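Local coordinates for protein acyl-coenzyme A oxidase 3 (Yarrowia lipolytica, PDB 5YS9) that oxidises saturated acyl-CoAs to trans-2-enoyl-CoAs with FAD and molecular oxygen, releasing hydrogen peroxide, in peroxisomal fatty acid beta-oxidation, at residues 450-453 with 457-460. Sequence-based numbering, arbitrary orientation.
Sequences VQCT and DNNV. With FAD (flavin-adenine dinucleotide), chain C.
D457 OD2 takes three hydrogen bonds: two come together from the helix side, from V460 N at 3.0 Å through the anti lone pair and from N459 N, a weak one, while the ribose hydroxyl O2B of FAD, 2.7 Å away, gives the third from a direction well apart from both amides. The two amide bonds make D457 the N-cap of helix 458-477 in the C-alpha1 domain of this acyl-CoA oxidase, and the same carboxylate that caps the helix holds the adenosine ribose. With CG anti to the backbone N (chi1 174°), the carboxylate reaches forward to the amides of the first helical turn. Replacing D457 by alanine takes the carboxylate away, which would probably leave O2B and the amides of N459 and V460 without their acceptor, and the helix start uncapped.

The turn leading into the helix is closed by N458 N, which donates to C452 O at 3.0 Å. N458 OD1 also lies 3.0 Å from C452 O, acceptor against acceptor; K412 from helix 391-428 donates to OD1 and to Q451 O, and its charge probably eases that approach. On the amide's other end ND2 bonds to T416 and rests against C452 CB.

V450 CG2 lies 3.2 Å from the methyl carbon C8M at the dimethylbenzene end of the flavin, while Y435 of the second subunit packs on the same valine. At the far end of the cofactor, V460 CG2 touches the adenine, 3.5 Å from N7A.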
loop_
_atom_site.group_PDB
_atom_site.type_symbol
_atom_site.label_atom_id
_atom_site.label_comp_id
_atom_site.label_asym_id
_atom_site.label_seq_id
_atom_site.Cartn_x
_atom_site.Cartn_y
_atom_site.Cartn_z
ATOM N N VAL A 450 -1.220 -8.547 5.805
ATOM C CA VAL A 450 -0.551 -9.667 6.428
ATOM C C VAL A 450 -0.709 -10.962 5.622
ATOM O O VAL A 450 0.114 -11.841 5.720
ATOM C CB VAL A 450 -0.978 -9.840 7.904
ATOM C CG1 VAL A 450 -2.474 -10.027 8.029
ATOM C CG2 VAL A 450 -0.227 -10.978 8.552
ATOM N N GLN A 451 -1.746 -11.043 4.804
ATOM C CA GLN A 451 -2.038 -12.208 3.976
ATOM C C GLN A 451 -0.873 -12.512 3.046
ATOM O O GLN A 451 -0.669 -13.632 2.638
ATOM C CB GLN A 451 -3.274 -11.954 3.121
ATOM C CG GLN A 451 -4.573 -11.841 3.880
ATOM C CD GLN A 451 -5.382 -13.105 3.834
ATOM O OE1 GLN A 451 -5.221 -13.981 4.655
ATOM N NE2 GLN A 451 -6.259 -13.202 2.873
ATOM N N CYS A 452 -0.170 -11.478 2.638
ATOM C CA CYS A 452 1.070 -11.616 1.909
ATOM C C CYS A 452 2.232 -12.213 2.693
ATOM O O CYS A 452 3.145 -12.744 2.105
ATOM C CB CYS A 452 1.465 -10.299 1.265
ATOM S SG CYS A 452 0.153 -9.578 0.288
ATOM N N THR A 453 2.248 -12.036 4.004
ATOM C CA THR A 453 3.366 -12.508 4.803
ATOM C C THR A 453 3.160 -13.892 5.419
ATOM O O THR A 453 4.013 -14.738 5.317
ATOM C CB THR A 453 3.753 -11.449 5.862
ATOM O OG1 THR A 453 4.391 -10.354 5.210
ATOM C CG2 THR A 453 4.709 -11.991 6.873
ATOM N N ASP A 457 5.395 -16.695 2.933
ATOM C CA ASP A 457 5.763 -15.385 2.451
ATOM C C ASP A 457 5.625 -15.385 0.952
ATOM O O ASP A 457 6.070 -16.292 0.291
ATOM C CB ASP A 457 7.201 -15.071 2.841
ATOM C CG ASP A 457 7.690 -13.789 2.257
ATOM O OD1 ASP A 457 7.421 -12.736 2.830
ATOM O OD2 ASP A 457 8.354 -13.827 1.230
ATOM N N ASN A 458 5.023 -14.344 0.413
ATOM C CA ASN A 458 4.729 -14.322 -1.013
ATOM C C ASN A 458 5.974 -14.487 -1.899
ATOM O O ASN A 458 5.929 -15.238 -2.903
ATOM C CB ASN A 458 3.985 -13.044 -1.379
ATOM C CG ASN A 458 2.518 -13.143 -1.094
ATOM O OD1 ASN A 458 2.067 -14.052 -0.368
ATOM N ND2 ASN A 458 1.741 -12.246 -1.716
ATOM N N ASN A 459 7.057 -13.808 -1.515
ATOM C CA ASN A 459 8.297 -13.825 -2.269
ATOM C C ASN A 459 8.940 -15.190 -2.167
ATOM O O ASN A 459 9.456 -15.700 -3.171
ATOM C CB ASN A 459 9.277 -12.705 -1.820
ATOM C CG ASN A 459 8.859 -11.336 -2.340
ATOM O OD1 ASN A 459 9.008 -11.060 -3.525
ATOM N ND2 ASN A 459 8.283 -10.502 -1.478
ATOM N N VAL A 460 8.876 -15.795 -0.979
ATOM C CA VAL A 460 9.418 -17.128 -0.800
ATOM C C VAL A 460 8.596 -18.152 -1.580
ATOM O O VAL A 460 9.178 -19.043 -2.170
ATOM C CB VAL A 460 9.551 -17.522 0.690
ATOM C CG1 VAL A 460 9.849 -19.014 0.847
ATOM C CG2 VAL A 460 10.678 -16.708 1.337
HETATM P PA FAD C . 11.132 -14.676 7.190
HETATM O O1A FAD C . 12.362 -14.549 8.004
HETATM O O2A FAD C . 10.707 -15.995 6.672
HETATM O O5B FAD C . 11.360 -13.753 5.927
HETATM C C5B FAD C . 11.616 -12.369 6.096
HETATM C C4B FAD C . 11.896 -11.703 4.763
HETATM O O4B FAD C . 13.031 -12.312 4.158
HETATM C C3B FAD C . 10.741 -11.895 3.818
HETATM O O3B FAD C . 10.548 -10.715 3.065
HETATM C C2B FAD C . 11.200 -12.955 2.865
HETATM O O2B FAD C . 10.717 -12.655 1.570
HETATM C C1B FAD C . 12.704 -12.874 2.902
HETATM N N9A FAD C . 13.220 -14.245 2.729
HETATM C C8A FAD C . 13.138 -15.258 3.601
HETATM N N7A FAD C . 13.691 -16.369 3.091
HETATM C C5A FAD C . 14.135 -16.076 1.871
HETATM C C6A FAD C . 14.821 -16.793 0.787
HETATM N N6A FAD C . 15.156 -18.088 0.910
HETATM N N1A FAD C . 15.098 -16.108 -0.332
HETATM C C2A FAD C . 14.770 -14.820 -0.472
HETATM N N3A FAD C . 14.150 -14.112 0.466
HETATM C C4A FAD C . 13.817 -14.675 1.634
HETATM N N1 FAD C . 2.596 -17.816 13.081
HETATM C C2 FAD C . 2.059 -18.828 13.777
HETATM O O2 FAD C . 2.661 -19.897 13.841
HETATM N N3 FAD C . 0.896 -18.745 14.402
HETATM C C4 FAD C . 0.178 -17.643 14.384
HETATM O O4 FAD C . -0.889 -17.597 14.980
HETATM C C4X FAD C . 0.689 -16.485 13.653
HETATM N N5 FAD C . 0.010 -15.347 13.607
HETATM C C5X FAD C . 0.506 -14.302 12.942
HETATM C C6 FAD C . -0.228 -13.143 12.931
HETATM C C7 FAD C . 0.238 -12.043 12.267
HETATM C C7M FAD C . -0.599 -10.799 12.268
HETATM C C8 FAD C . 1.535 -12.111 11.560
HETATM C C8M FAD C . 2.062 -10.923 10.818
HETATM C C9 FAD C . 2.271 -13.278 11.560
HETATM C C9A FAD C . 1.804 -14.381 12.232
HETATM N N10 FAD C . 2.530 -15.578 12.251
HETATM C C10 FAD C . 1.984 -16.638 12.980
HETATM C "C1'" FAD C . 3.831 -15.705 11.597
HETATM C "C2'" FAD C . 3.821 -15.816 10.083
HETATM O "O2'" FAD C . 3.338 -17.104 9.742
HETATM C "C3'" FAD C . 5.251 -15.623 9.579
HETATM O "O3'" FAD C . 5.591 -14.277 9.856
HETATM C "C4'" FAD C . 5.538 -15.863 8.097
HETATM O "O4'" FAD C . 5.068 -17.124 7.642
HETATM C "C5'" FAD C . 7.027 -15.886 7.844
HETATM O "O5'" FAD C . 7.576 -14.615 8.108
HETATM P P FAD C . 8.903 -14.432 8.949
HETATM O O1P FAD C . 8.637 -13.361 9.932
HETATM O O2P FAD C . 9.370 -15.767 9.393
HETATM O O3P FAD C . 9.923 -13.875 7.871
#